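Long-range contact in GrgF (Penicillium sp. sh18, PDB 6LZH), which probably acts as a polyketide transferase that fuses two polyketide chains by Claisen-type condensation in the biosynthesis of the fungal furanone gregatin A: residues V131-A136 and D286-H291. Sequence-based numbering, arbitrary orientation.
Sequences VAAAIA and DFLKRH
Ala133 and Ile135 face Phe287 and Leu288 where the strand part of 131-136 runs nearly antiparallel to segment 286-291 of helix 277-292, the short axes 164° apart in direction and 9.4 Å apart at closest approach. No hydrogen bond joins the two backbones; the strand is paired instead within the sheet, Ala133 and Ile135 with Leu111. The backbones come nearest at Ala133 and Leu288, with CA atoms 6.9 Å apart, and the small methyl of Ala133 suits this close approach: its CB lies 4.0 Å from Leu288 CD2 and also touches Phe287 CE2. Two residues further along the strand, on the same face of the sheet, Ile135 reaches out with its longer branch. CG1 stands anti to the carbonyl carbon (chi1 -59°) and the chain extends to CD1, which packs 3.7 Å from Leu288 CD2, so two branched apolar chains fill the buried space between sheet and helix. Phe287, with CG anti to its own backbone N (chi1 170°), extends its ring toward the strand; the flat phenyl is long enough to bring CD2 to 3.9 Å from Ile135 CG1 and CE2 to 3.8 Å from Ala134 O. An alanine in place of Phe287 would remove the ring and probably open a gap beside Ala133 and Ile135, leaving Ile135 CG1 without its aromatic partner. Away from the strand, Arg290 NE forms a salt bridge with Asp286 OD2 at 2.8 Å; OD2 lies in the guanidinium plane, whereas NE meets the carboxylate from above its plane. Ala134 points the other way, onto helix 116-127. A central strand between the C-terminal helix and the helix following active-site Cys115, its probable nucleophile, belongs to the three-layered alpha/beta hydrolase fold.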
loop_
_atom_site.group_PDB
_atom_site.type_symbol
_atom_site.label_atom_id
_atom_site.label_comp_id
_atom_site.label_asym_id
_atom_site.label_seq_id
_atom_site.Cartn_x
_atom_site.Cartn_y
_atom_site.Cartn_z
ATOM N N VAL A 131 2.630 -19.520 -6.910
ATOM C CA VAL A 131 2.301 -19.280 -8.312
ATOM C C VAL A 131 3.408 -19.880 -9.170
ATOM O O VAL A 131 4.597 -19.649 -8.913
ATOM C CB VAL A 131 2.130 -17.767 -8.564
ATOM C CG1 VAL A 131 2.026 -17.455 -10.049
ATOM C CG2 VAL A 131 0.911 -17.241 -7.789
ATOM N N ALA A 132 3.027 -20.653 -10.191
ATOM C CA ALA A 132 4.018 -21.321 -11.019
ATOM C C ALA A 132 4.531 -20.447 -12.153
ATOM O O ALA A 132 5.656 -20.658 -12.618
ATOM C CB ALA A 132 3.440 -22.620 -11.586
ATOM N N ALA A 133 3.750 -19.454 -12.584
ATOM C CA ALA A 133 4.091 -18.629 -13.742
ATOM C C ALA A 133 3.126 -17.455 -13.780
ATOM O O ALA A 133 2.020 -17.538 -13.251
ATOM C CB ALA A 133 4.018 -19.431 -15.057
ATOM N N ALA A 134 3.554 -16.363 -14.419
ATOM C CA ALA A 134 2.737 -15.161 -14.494
ATOM C C ALA A 134 2.865 -14.554 -15.881
ATOM O O ALA A 134 3.969 -14.502 -16.430
ATOM C CB ALA A 134 3.151 -14.120 -13.438
ATOM N N ILE A 135 1.737 -14.089 -16.439
ATOM C CA ILE A 135 1.709 -13.404 -17.732
ATOM C C ILE A 135 1.029 -12.053 -17.561
ATOM O O ILE A 135 -0.109 -11.983 -17.074
ATOM C CB ILE A 135 0.966 -14.225 -18.802
ATOM C CG1 ILE A 135 1.637 -15.595 -19.007
ATOM C CG2 ILE A 135 0.881 -13.401 -20.116
ATOM C CD1 ILE A 135 0.759 -16.582 -19.849
ATOM N N ALA A 136 1.711 -10.984 -17.986
ATOM C CA ALA A 136 1.148 -9.638 -17.977
ATOM C C ALA A 136 0.995 -9.154 -19.416
ATOM O O ALA A 136 1.976 -9.090 -20.162
ATOM C CB ALA A 136 2.031 -8.674 -17.171
ATOM N N ASP A 286 2.713 -21.731 -25.027
ATOM C CA ASP A 286 4.032 -22.359 -25.064
ATOM C C ASP A 286 4.865 -21.952 -23.849
ATOM O O ASP A 286 5.548 -22.786 -23.242
ATOM C CB ASP A 286 4.753 -21.975 -26.362
ATOM C CG ASP A 286 6.006 -22.794 -26.588
ATOM O OD1 ASP A 286 5.869 -24.003 -26.858
ATOM O OD2 ASP A 286 7.130 -22.244 -26.464
ATOM N N PHE A 287 4.812 -20.670 -23.483
ATOM C CA PHE A 287 5.458 -20.203 -22.259
ATOM C C PHE A 287 4.985 -21.005 -21.054
ATOM O O PHE A 287 5.792 -21.505 -20.270
ATOM C CB PHE A 287 5.169 -18.716 -22.069
ATOM C CG PHE A 287 5.579 -18.179 -20.729
ATOM C CD1 PHE A 287 6.897 -17.845 -20.473
ATOM C CD2 PHE A 287 4.641 -17.998 -19.720
ATOM C CE1 PHE A 287 7.278 -17.333 -19.223
ATOM C CE2 PHE A 287 5.026 -17.483 -18.464
ATOM C CZ PHE A 287 6.326 -17.165 -18.225
ATOM N N LEU A 288 3.666 -21.136 -20.898
ATOM C CA LEU A 288 3.117 -21.904 -19.784
ATOM C C LEU A 288 3.532 -23.371 -19.843
ATOM O O LEU A 288 3.827 -23.976 -18.803
ATOM C CB LEU A 288 1.593 -21.777 -19.765
ATOM C CG LEU A 288 1.022 -20.364 -19.473
ATOM C CD1 LEU A 288 -0.501 -20.336 -19.551
ATOM C CD2 LEU A 288 1.477 -19.809 -18.112
ATOM N N LYS A 289 3.527 -23.971 -21.041
ATOM C CA LYS A 289 3.892 -25.386 -21.156
ATOM C C LYS A 289 5.347 -25.602 -20.771
ATOM O O LYS A 289 5.672 -26.553 -20.052
ATOM C CB LYS A 289 3.637 -25.896 -22.582
ATOM C CG LYS A 289 2.174 -26.120 -22.907
ATOM C CD LYS A 289 1.972 -26.559 -24.364
ATOM C CE LYS A 289 1.285 -27.919 -24.410
ATOM N NZ LYS A 289 0.698 -28.260 -25.742
ATOM N N ARG A 290 6.232 -24.710 -21.220
ATOM C CA ARG A 290 7.651 -24.857 -20.925
ATOM C C ARG A 290 7.945 -24.695 -19.432
ATOM O O ARG A 290 8.752 -25.443 -18.875
ATOM C CB ARG A 290 8.458 -23.847 -21.755
ATOM C CG ARG A 290 8.457 -24.145 -23.251
ATOM C CD ARG A 290 9.433 -23.236 -24.008
ATOM N NE ARG A 290 8.852 -21.924 -24.297
ATOM C CZ ARG A 290 9.106 -20.819 -23.601
ATOM N NH1 ARG A 290 9.947 -20.835 -22.571
ATOM N NH2 ARG A 290 8.535 -19.681 -23.948
ATOM N N HIS A 291 7.284 -23.751 -18.760
ATOM C CA HIS A 291 7.654 -23.437 -17.380
ATOM C C HIS A 291 6.846 -24.202 -16.335
ATOM O O HIS A 291 7.347 -24.431 -15.227
ATOM C CB HIS A 291 7.517 -21.931 -17.132
ATOM C CG HIS A 291 8.611 -21.128 -17.766
ATOM N ND1 HIS A 291 9.895 -21.096 -17.260
ATOM C CD2 HIS A 291 8.618 -20.341 -18.868
ATOM C CE1 HIS A 291 10.648 -20.327 -18.029
ATOM N NE2 HIS A 291 9.897 -19.859 -19.015
#